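Local coordinates for protein histidine--tRNA ligase (Thermus thermophilus, PDB 1H4V) that charges tRNA(His) with L-histidine at the expense of ATP, working as a class II aminoacyl-tRNA synthetase homodimer, at residues R88-H93 against E130-E135; I138-A143 against G285-G290; L257-D262 against R266-V271. All blocks are in the same frame, centred on the assembly; numbering follows the deposited sequence.

Contact 1 of 3, residues R88-H93 against E130-E135; sequences RAYLEH and EALGSE
Y90, on the last turn of helix 83-92, lays one face of its ring against L132 at the end of strand 123-132. The methylene does the face contact: L132 CB stands 4.3 Å from the centroid of the Y90 ring, 27° off the ring normal, a CH-pi approach. The CD1 methyl of L132 reaches back along the tyrosine toward its root, 3.7 Å from Y90 CD1 and 3.8 Å from Y90 CB, the leucine pointing back toward the helix as the tyrosine points out toward the strand. With Y90 CG anti to its own N (chi1 174°), the ring is thrown outward from the helix to the strand. Strand 123-132 is the second strand of the motif 2 hairpin of class II synthetases, paired at L132 with V102 of the first; the Y90 side chain also touches V102. Beyond L132 the phenol runs on to G133, its OH 4.1 Å from G133 CA, and is hydrogen-bonded to Q100. The positive phi of G133 (111°) would press any CB against the carbonyl oxygen of L132, and such a CB would come up against the Y90 hydroxyl. The far side of the helix faces the second subunit, where R88 forms a salt bridge to D11 of that subunit.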
loop_
_atom_site.group_PDB
_atom_site.type_symbol
_atom_site.label_atom_id
_atom_site.label_comp_id
_atom_site.label_asym_id
_atom_site.label_seq_id
_atom_site.Cartn_x
_atom_site.Cartn_y
_atom_site.Cartn_z
ATOM N N ARG A 88 18.661 -2.748 -5.903
ATOM C CA ARG A 88 18.498 -2.415 -7.312
ATOM C C ARG A 88 18.075 -0.954 -7.449
ATOM O O ARG A 88 18.429 -0.283 -8.418
ATOM C CB ARG A 88 17.461 -3.348 -7.951
ATOM C CG ARG A 88 17.352 -3.284 -9.482
ATOM C CD ARG A 88 16.525 -2.086 -9.938
ATOM N NE ARG A 88 15.187 -2.111 -9.353
ATOM C CZ ARG A 88 14.452 -1.031 -9.123
ATOM N NH1 ARG A 88 14.917 0.169 -9.431
ATOM N NH2 ARG A 88 13.261 -1.148 -8.564
ATOM N N ALA A 89 17.323 -0.457 -6.471
ATOM C CA ALA A 89 16.878 0.934 -6.495
ATOM C C ALA A 89 18.023 1.876 -6.103
ATOM O O ALA A 89 18.173 2.951 -6.683
ATOM C CB ALA A 89 15.683 1.127 -5.548
ATOM N N TYR A 90 18.818 1.467 -5.120
ATOM C CA TYR A 90 19.954 2.257 -4.647
ATOM C C TYR A 90 20.897 2.494 -5.833
ATOM O O TYR A 90 21.455 3.581 -6.006
ATOM C CB TYR A 90 20.676 1.481 -3.541
ATOM C CG TYR A 90 21.970 2.081 -3.036
ATOM C CD1 TYR A 90 21.993 2.876 -1.886
ATOM C CD2 TYR A 90 23.185 1.798 -3.664
ATOM C CE1 TYR A 90 23.201 3.368 -1.365
ATOM C CE2 TYR A 90 24.397 2.284 -3.157
ATOM C CZ TYR A 90 24.400 3.064 -2.007
ATOM O OH TYR A 90 25.596 3.522 -1.484
ATOM N N LEU A 91 21.052 1.455 -6.645
ATOM C CA LEU A 91 21.892 1.500 -7.832
ATOM C C LEU A 91 21.290 2.381 -8.921
ATOM O O LEU A 91 21.954 3.278 -9.442
ATOM C CB LEU A 91 22.077 0.083 -8.390
ATOM C CG LEU A 91 23.348 -0.711 -8.071
ATOM C CD1 LEU A 91 24.060 -0.171 -6.841
ATOM C CD2 LEU A 91 22.974 -2.166 -7.905
ATOM N N GLU A 92 20.029 2.128 -9.257
ATOM C CA GLU A 92 19.376 2.876 -10.319
ATOM C C GLU A 92 19.355 4.385 -10.100
ATOM O O GLU A 92 19.542 5.154 -11.045
ATOM C CB GLU A 92 17.942 2.366 -10.523
ATOM C CG GLU A 92 17.258 2.926 -11.765
ATOM C CD GLU A 92 15.924 2.268 -12.075
ATOM O OE1 GLU A 92 15.859 1.020 -12.102
ATOM O OE2 GLU A 92 14.939 2.998 -12.305
ATOM N N HIS A 93 19.152 4.813 -8.858
ATOM C CA HIS A 93 19.075 6.238 -8.576
ATOM C C HIS A 93 20.359 6.897 -8.101
ATOM O O HIS A 93 20.340 8.032 -7.641
ATOM C CB HIS A 93 17.936 6.487 -7.591
ATOM C CG HIS A 93 16.615 6.009 -8.102
ATOM N ND1 HIS A 93 15.949 6.635 -9.134
ATOM C CD2 HIS A 93 15.891 4.901 -7.804
ATOM C CE1 HIS A 93 14.877 5.932 -9.455
ATOM N NE2 HIS A 93 14.819 4.875 -8.664
ATOM N N GLU A 130 16.762 -1.388 5.301
ATOM C CA GLU A 130 18.077 -1.601 4.719
ATOM C C GLU A 130 18.995 -0.381 4.911
ATOM O O GLU A 130 18.606 0.761 4.649
ATOM C CB GLU A 130 17.904 -1.896 3.223
ATOM C CG GLU A 130 18.338 -3.279 2.751
ATOM C CD GLU A 130 17.720 -4.443 3.517
ATOM O OE1 GLU A 130 18.492 -5.248 4.072
ATOM O OE2 GLU A 130 16.479 -4.572 3.561
ATOM N N ALA A 131 20.209 -0.637 5.384
ATOM C CA ALA A 131 21.227 0.395 5.586
ATOM C C ALA A 131 22.351 0.007 4.632
ATOM O O ALA A 131 23.078 -0.947 4.880
ATOM C CB ALA A 131 21.727 0.366 7.022
ATOM N N LEU A 132 22.487 0.748 3.537
ATOM C CA LEU A 132 23.494 0.450 2.519
ATOM C C LEU A 132 24.626 1.458 2.431
ATOM O O LEU A 132 24.408 2.659 2.586
ATOM C CB LEU A 132 22.820 0.376 1.153
ATOM C CG LEU A 132 21.536 -0.436 1.120
ATOM C CD1 LEU A 132 20.725 -0.091 -0.121
ATOM C CD2 LEU A 132 21.883 -1.895 1.156
ATOM N N GLY A 133 25.830 0.953 2.163
ATOM C CA GLY A 133 26.985 1.816 2.010
ATOM C C GLY A 133 28.063 1.768 3.072
ATOM O O GLY A 133 29.101 2.400 2.913
ATOM N N SER A 134 27.854 1.025 4.146
ATOM C CA SER A 134 28.865 0.978 5.188
ATOM C C SER A 134 29.058 -0.389 5.829
ATOM O O SER A 134 28.120 -1.173 5.954
ATOM C CB SER A 134 28.530 2.009 6.271
ATOM O OG SER A 134 29.478 1.956 7.320
ATOM N N GLU A 135 30.291 -0.656 6.250
ATOM C CA GLU A 135 30.646 -1.915 6.895
ATOM C C GLU A 135 30.681 -1.744 8.419
ATOM O O GLU A 135 30.844 -2.714 9.162
ATOM C CB GLU A 135 32.021 -2.375 6.400
ATOM C CG GLU A 135 32.507 -3.650 7.051
ATOM C CD GLU A 135 31.746 -4.875 6.569
ATOM O OE1 GLU A 135 31.628 -5.845 7.345
ATOM O OE2 GLU A 135 31.279 -4.867 5.409
#

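Contact 2 of 3, residues I138-A143 against G285-G290; sequences ILDAEA and GGRYDG
D140, on helix 137-153, and R287, at the end of strand 281-287, join across the class II catalytic core through a two-pronged salt bridge. R287 belongs to the GGRYDGL sequence, part of the histidine-B signature of histidyl-tRNA synthetases, and the helix packs against the central sheet that carries it.

Van der Waals contact is slight: the L139 CB methylene lies at the guanidinium edge, 4.4 Å from R287 NH2.

Further polar bonds reach both groups. D140 OD1 is also hydrogen-bonded to T267 OG1, so this buried oxygen has two partners, and R287 NH1 is bonded to the carbonyl O of S134. These bonds would probably hold the carboxylate and guanidinium against rotation.

The ionic pairing, a network of D140, R287 and D289, is side-on at D140. R287 NE gives its hydrogen to D140 OD1 at 3.0 Å, on the syn lone pair of that oxygen, while R287 NH2 meets D140 OD2 at 2.6 Å with a nearly straight N-H (171°). The carboxylate and guanidinium planes lie 29° apart, and both oxygens stay close to the guanidinium plane. R287 leaves the strand with CG anti to its N, and a bend at chi3 (-74°) brings the NE edge round to the helix. At the other end of the guanidinium, R287 NH1 reaches the syn lone pair of D289 OD2 at 3.2 Å.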
loop_
_atom_site.group_PDB
_atom_site.type_symbol
_atom_site.label_atom_id
_atom_site.label_comp_id
_atom_site.label_asym_id
_atom_site.label_seq_id
_atom_site.Cartn_x
_atom_site.Cartn_y
_atom_site.Cartn_z
ATOM N N ILE A 138 28.337 -0.616 13.891
ATOM C CA ILE A 138 27.289 0.130 14.560
ATOM C C ILE A 138 25.980 -0.097 13.791
ATOM O O ILE A 138 24.920 -0.223 14.387
ATOM C CB ILE A 138 27.629 1.650 14.615
ATOM C CG1 ILE A 138 28.618 1.909 15.758
ATOM C CG2 ILE A 138 26.367 2.479 14.804
ATOM C CD1 ILE A 138 29.202 3.321 15.790
ATOM N N LEU A 139 26.061 -0.182 12.470
ATOM C CA LEU A 139 24.867 -0.380 11.663
ATOM C C LEU A 139 24.203 -1.731 11.885
ATOM O O LEU A 139 22.976 -1.845 11.786
ATOM C CB LEU A 139 25.197 -0.193 10.186
ATOM C CG LEU A 139 25.755 1.206 9.949
ATOM C CD1 LEU A 139 26.291 1.314 8.550
ATOM C CD2 LEU A 139 24.664 2.239 10.208
ATOM N N ASP A 140 25.003 -2.751 12.189
ATOM C CA ASP A 140 24.464 -4.087 12.441
ATOM C C ASP A 140 23.688 -4.074 13.753
ATOM O O ASP A 140 22.581 -4.593 13.839
ATOM C CB ASP A 140 25.593 -5.119 12.521
ATOM C CG ASP A 140 26.494 -5.086 11.306
ATOM O OD1 ASP A 140 26.828 -6.169 10.780
ATOM O OD2 ASP A 140 26.879 -3.977 10.879
ATOM N N ALA A 141 24.273 -3.466 14.776
ATOM C CA ALA A 141 23.612 -3.387 16.068
ATOM C C ALA A 141 22.326 -2.567 15.930
ATOM O O ALA A 141 21.316 -2.865 16.570
ATOM C CB ALA A 141 24.546 -2.752 17.103
ATOM N N GLU A 142 22.368 -1.534 15.093
ATOM C CA GLU A 142 21.201 -0.683 14.885
ATOM C C GLU A 142 20.078 -1.459 14.201
ATOM O O GLU A 142 18.915 -1.335 14.583
ATOM C CB GLU A 142 21.580 0.545 14.055
ATOM C CG GLU A 142 20.441 1.497 13.783
ATOM C CD GLU A 142 20.917 2.825 13.206
ATOM O OE1 GLU A 142 20.734 3.872 13.867
ATOM O OE2 GLU A 142 21.477 2.822 12.089
ATOM N N ALA A 143 20.427 -2.269 13.204
ATOM C CA ALA A 143 19.442 -3.073 12.488
ATOM C C ALA A 143 18.722 -3.984 13.480
ATOM O O ALA A 143 17.494 -4.096 13.456
ATOM C CB ALA A 143 20.127 -3.913 11.409
ATOM N N GLY A 285 17.515 -10.894 9.857
ATOM C CA GLY A 285 18.292 -10.361 8.757
ATOM C C GLY A 285 19.785 -10.470 8.958
ATOM O O GLY A 285 20.283 -11.430 9.532
ATOM N N GLY A 286 20.508 -9.473 8.478
ATOM C CA GLY A 286 21.946 -9.501 8.616
ATOM C C GLY A 286 22.637 -8.758 7.497
ATOM O O GLY A 286 21.996 -8.100 6.681
ATOM N N ARG A 287 23.958 -8.881 7.468
ATOM C CA ARG A 287 24.793 -8.210 6.485
ATOM C C ARG A 287 24.868 -9.022 5.190
ATOM O O ARG A 287 24.867 -10.256 5.219
ATOM C CB ARG A 287 26.173 -7.986 7.117
ATOM C CG ARG A 287 27.190 -7.253 6.270
ATOM C CD ARG A 287 28.343 -6.802 7.155
ATOM N NE ARG A 287 27.974 -5.665 8.002
ATOM C CZ ARG A 287 27.819 -4.423 7.544
ATOM N NH1 ARG A 287 28.003 -4.158 6.254
ATOM N NH2 ARG A 287 27.490 -3.438 8.368
ATOM N N TYR A 288 24.921 -8.326 4.058
ATOM C CA TYR A 288 24.961 -8.975 2.744
ATOM C C TYR A 288 25.778 -8.181 1.734
ATOM O O TYR A 288 25.260 -7.762 0.695
ATOM C CB TYR A 288 23.545 -9.123 2.215
ATOM C CG TYR A 288 22.769 -7.831 2.283
ATOM C CD1 TYR A 288 22.919 -6.846 1.302
ATOM C CD2 TYR A 288 21.915 -7.570 3.356
ATOM C CE1 TYR A 288 22.244 -5.640 1.391
ATOM C CE2 TYR A 288 21.237 -6.367 3.454
ATOM C CZ TYR A 288 21.408 -5.407 2.471
ATOM O OH TYR A 288 20.765 -4.203 2.586
ATOM N N ASP A 289 27.061 -8.018 2.018
ATOM C CA ASP A 289 27.956 -7.239 1.172
ATOM C C ASP A 289 28.155 -7.570 -0.316
ATOM O O ASP A 289 28.526 -6.683 -1.082
ATOM C CB ASP A 289 29.314 -7.141 1.875
ATOM C CG ASP A 289 29.204 -6.487 3.257
ATOM O OD1 ASP A 289 30.205 -6.485 4.003
ATOM O OD2 ASP A 289 28.109 -5.978 3.597
ATOM N N GLY A 290 27.903 -8.799 -0.751
ATOM C CA GLY A 290 28.112 -9.105 -2.162
ATOM C C GLY A 290 26.915 -9.098 -3.112
ATOM O O GLY A 290 27.046 -9.457 -4.284
#

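Contact 3 of 3, residues L257-D262 against R266-V271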
loop_
_atom_site.group_PDB
_atom_site.type_symbol
_atom_site.label_atom_id
_atom_site.label_comp_id
_atom_site.label_asym_id
_atom_site.label_seq_id
_atom_site.Cartn_x
_atom_site.Cartn_y
_atom_site.Cartn_z
ATOM N N LEU A 257 21.995 -20.529 13.499
ATOM C CA LEU A 257 21.583 -19.516 12.532
ATOM C C LEU A 257 22.555 -19.554 11.363
ATOM O O LEU A 257 23.747 -19.297 11.539
ATOM C CB LEU A 257 21.625 -18.131 13.163
ATOM C CG LEU A 257 20.361 -17.283 13.094
ATOM C CD1 LEU A 257 20.678 -15.898 13.635
ATOM C CD2 LEU A 257 19.854 -17.200 11.661
ATOM N N VAL A 258 22.060 -19.860 10.169
ATOM C CA VAL A 258 22.942 -19.935 9.014
ATOM C C VAL A 258 22.392 -19.222 7.781
ATOM O O VAL A 258 21.188 -19.017 7.650
ATOM C CB VAL A 258 23.235 -21.413 8.642
ATOM C CG1 VAL A 258 24.393 -21.480 7.657
ATOM C CG2 VAL A 258 23.560 -22.214 9.885
ATOM N N ARG A 259 23.301 -18.836 6.889
ATOM C CA ARG A 259 22.964 -18.162 5.639
ATOM C C ARG A 259 23.793 -18.855 4.561
ATOM O O ARG A 259 25.005 -18.651 4.472
ATOM C CB ARG A 259 23.335 -16.680 5.711
ATOM C CG ARG A 259 22.750 -15.924 6.901
ATOM C CD ARG A 259 21.240 -15.740 6.831
ATOM N NE ARG A 259 20.778 -14.919 7.947
ATOM C CZ ARG A 259 19.515 -14.797 8.331
ATOM N NH1 ARG A 259 18.562 -15.445 7.687
ATOM N NH2 ARG A 259 19.210 -14.034 9.373
ATOM N N GLY A 260 23.131 -19.675 3.753
ATOM C CA GLY A 260 23.819 -20.428 2.719
ATOM C C GLY A 260 24.301 -19.693 1.486
ATOM O O GLY A 260 25.339 -20.053 0.923
ATOM N N LEU A 261 23.565 -18.671 1.058
ATOM C CA LEU A 261 23.941 -17.920 -0.136
ATOM C C LEU A 261 25.287 -17.232 0.008
ATOM O O LEU A 261 25.626 -16.719 1.073
ATOM C CB LEU A 261 22.857 -16.904 -0.485
ATOM C CG LEU A 261 21.495 -17.531 -0.801
ATOM C CD1 LEU A 261 20.474 -16.433 -1.046
ATOM C CD2 LEU A 261 21.617 -18.445 -2.018
ATOM N N ASP A 262 26.044 -17.216 -1.085
ATOM C CA ASP A 262 27.380 -16.630 -1.107
ATOM C C ASP A 262 27.511 -15.127 -0.838
ATOM O O ASP A 262 28.608 -14.648 -0.543
ATOM C CB ASP A 262 28.055 -16.961 -2.440
ATOM C CG ASP A 262 28.364 -18.447 -2.590
ATOM O OD1 ASP A 262 29.292 -18.933 -1.908
ATOM O OD2 ASP A 262 27.677 -19.129 -3.386
ATOM N N ARG A 266 29.210 -11.932 7.559
ATOM C CA ARG A 266 29.173 -11.557 8.964
ATOM C C ARG A 266 27.800 -11.668 9.627
ATOM O O ARG A 266 27.119 -12.686 9.490
ATOM C CB ARG A 266 29.751 -10.146 9.132
ATOM C CG ARG A 266 31.179 -10.060 8.621
ATOM C CD ARG A 266 31.869 -8.720 8.845
ATOM N NE ARG A 266 33.212 -8.791 8.270
ATOM C CZ ARG A 266 34.141 -7.848 8.361
ATOM N NH1 ARG A 266 33.902 -6.720 9.009
ATOM N NH2 ARG A 266 35.321 -8.049 7.800
ATOM N N THR A 267 27.404 -10.616 10.335
ATOM C CA THR A 267 26.142 -10.570 11.075
ATOM C C THR A 267 24.898 -11.231 10.492
ATOM O O THR A 267 24.562 -11.067 9.324
ATOM C CB THR A 267 25.755 -9.116 11.408
ATOM O OG1 THR A 267 26.901 -8.426 11.913
ATOM C CG2 THR A 267 24.678 -9.083 12.473
ATOM N N ALA A 268 24.218 -11.982 11.343
ATOM C CA ALA A 268 22.966 -12.634 10.989
ATOM C C ALA A 268 22.206 -12.605 12.301
ATOM O O ALA A 268 22.812 -12.731 13.369
ATOM C CB ALA A 268 23.201 -14.057 10.546
ATOM N N PHE A 269 20.893 -12.432 12.243
ATOM C CA PHE A 269 20.129 -12.382 13.473
ATOM C C PHE A 269 18.665 -12.637 13.228
ATOM O O PHE A 269 18.178 -12.510 12.107
ATOM C CB PHE A 269 20.309 -11.018 14.149
ATOM C CG PHE A 269 19.754 -9.877 13.363
ATOM C CD1 PHE A 269 18.435 -9.471 13.543
ATOM C CD2 PHE A 269 20.547 -9.206 12.435
ATOM C CE1 PHE A 269 17.906 -8.406 12.807
ATOM C CE2 PHE A 269 20.033 -8.142 11.692
ATOM C CZ PHE A 269 18.703 -7.738 11.881
ATOM N N GLU A 270 17.972 -12.994 14.298
ATOM C CA GLU A 270 16.553 -13.282 14.243
ATOM C C GLU A 270 15.916 -12.963 15.583
ATOM O O GLU A 270 16.592 -12.946 16.620
ATOM C CB GLU A 270 16.322 -14.760 13.908
ATOM C CG GLU A 270 16.143 -15.031 12.435
ATOM C CD GLU A 270 16.065 -16.519 12.110
ATOM O OE1 GLU A 270 15.379 -17.252 12.857
ATOM O OE2 GLU A 270 16.682 -16.952 11.102
ATOM N N VAL A 271 14.615 -12.686 15.546
ATOM C CA VAL A 271 13.847 -12.400 16.744
ATOM C C VAL A 271 12.714 -13.422 16.765
ATOM O O VAL A 271 11.904 -13.479 15.839
ATOM C CB VAL A 271 13.264 -10.978 16.721
ATOM C CG1 VAL A 271 12.558 -10.690 18.032
ATOM C CG2 VAL A 271 14.367 -9.976 16.502
#
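L257 spreads its two methyls over the backbone and side chains of strand 267-272. CD1 rests on the main chain, 3.6 Å from F269 CA, while CD2 comes close to the carboxylate of E270, 3.2 Å from OE2. The same L257 CD2 stands 4.0 Å above the guanidinium plane of R259, toward its rim, so the one methyl packs against both polar groups where they approach each other. Replacing L257 with an alanine would probably open a gap between the loop and the strand and leave the E270 carboxylate and R259 guanidinium, without that common contact, freer to shift. R259 lies in the RGLDYY stretch of the histidine-A signature of histidyl-tRNA synthetases. Its chain bends at chi2 (-69°) and then extends across A268, whose CB touches R259 NE at 3.7 Å near the guanidinium plane. R259 NH2 ends 3.3 Å from F269 O and makes a weak hydrogen bond to G285 O on the neighbouring strand. E270 OE2 stands off the guanidinium plane, 4.2 Å from R259 NH1, so the opposite charges are near without a bond between them. The loop thus covers one face of the sheet where strand 267-272 runs between strands 160-165 and 281-287, while F269 turns away and packs on V144 and L147 of helix 137-153.

In the fold
From the N terminus, contact 1 closes first, joining helix 83-92 to the end of the motif 2 hairpin after a short excursion through strands 102-111 and 123-132. Contact 2 opens just beyond it, as the chain enters helix 137-153, and closes only after some 140 residues, when the chain reaches strand 281-287 of the central sheet. Contact 3 opens and closes within that long excursion, folding a loop back on strand 267-272, the sheet neighbour of 281-287. None of the three cross. Contacts 2 and 3 meet where G285 pairs with F269, and a salt bridge from E135 to R266 links contact 1 with contact 3. Contacts 1 and 2 also both border the second subunit.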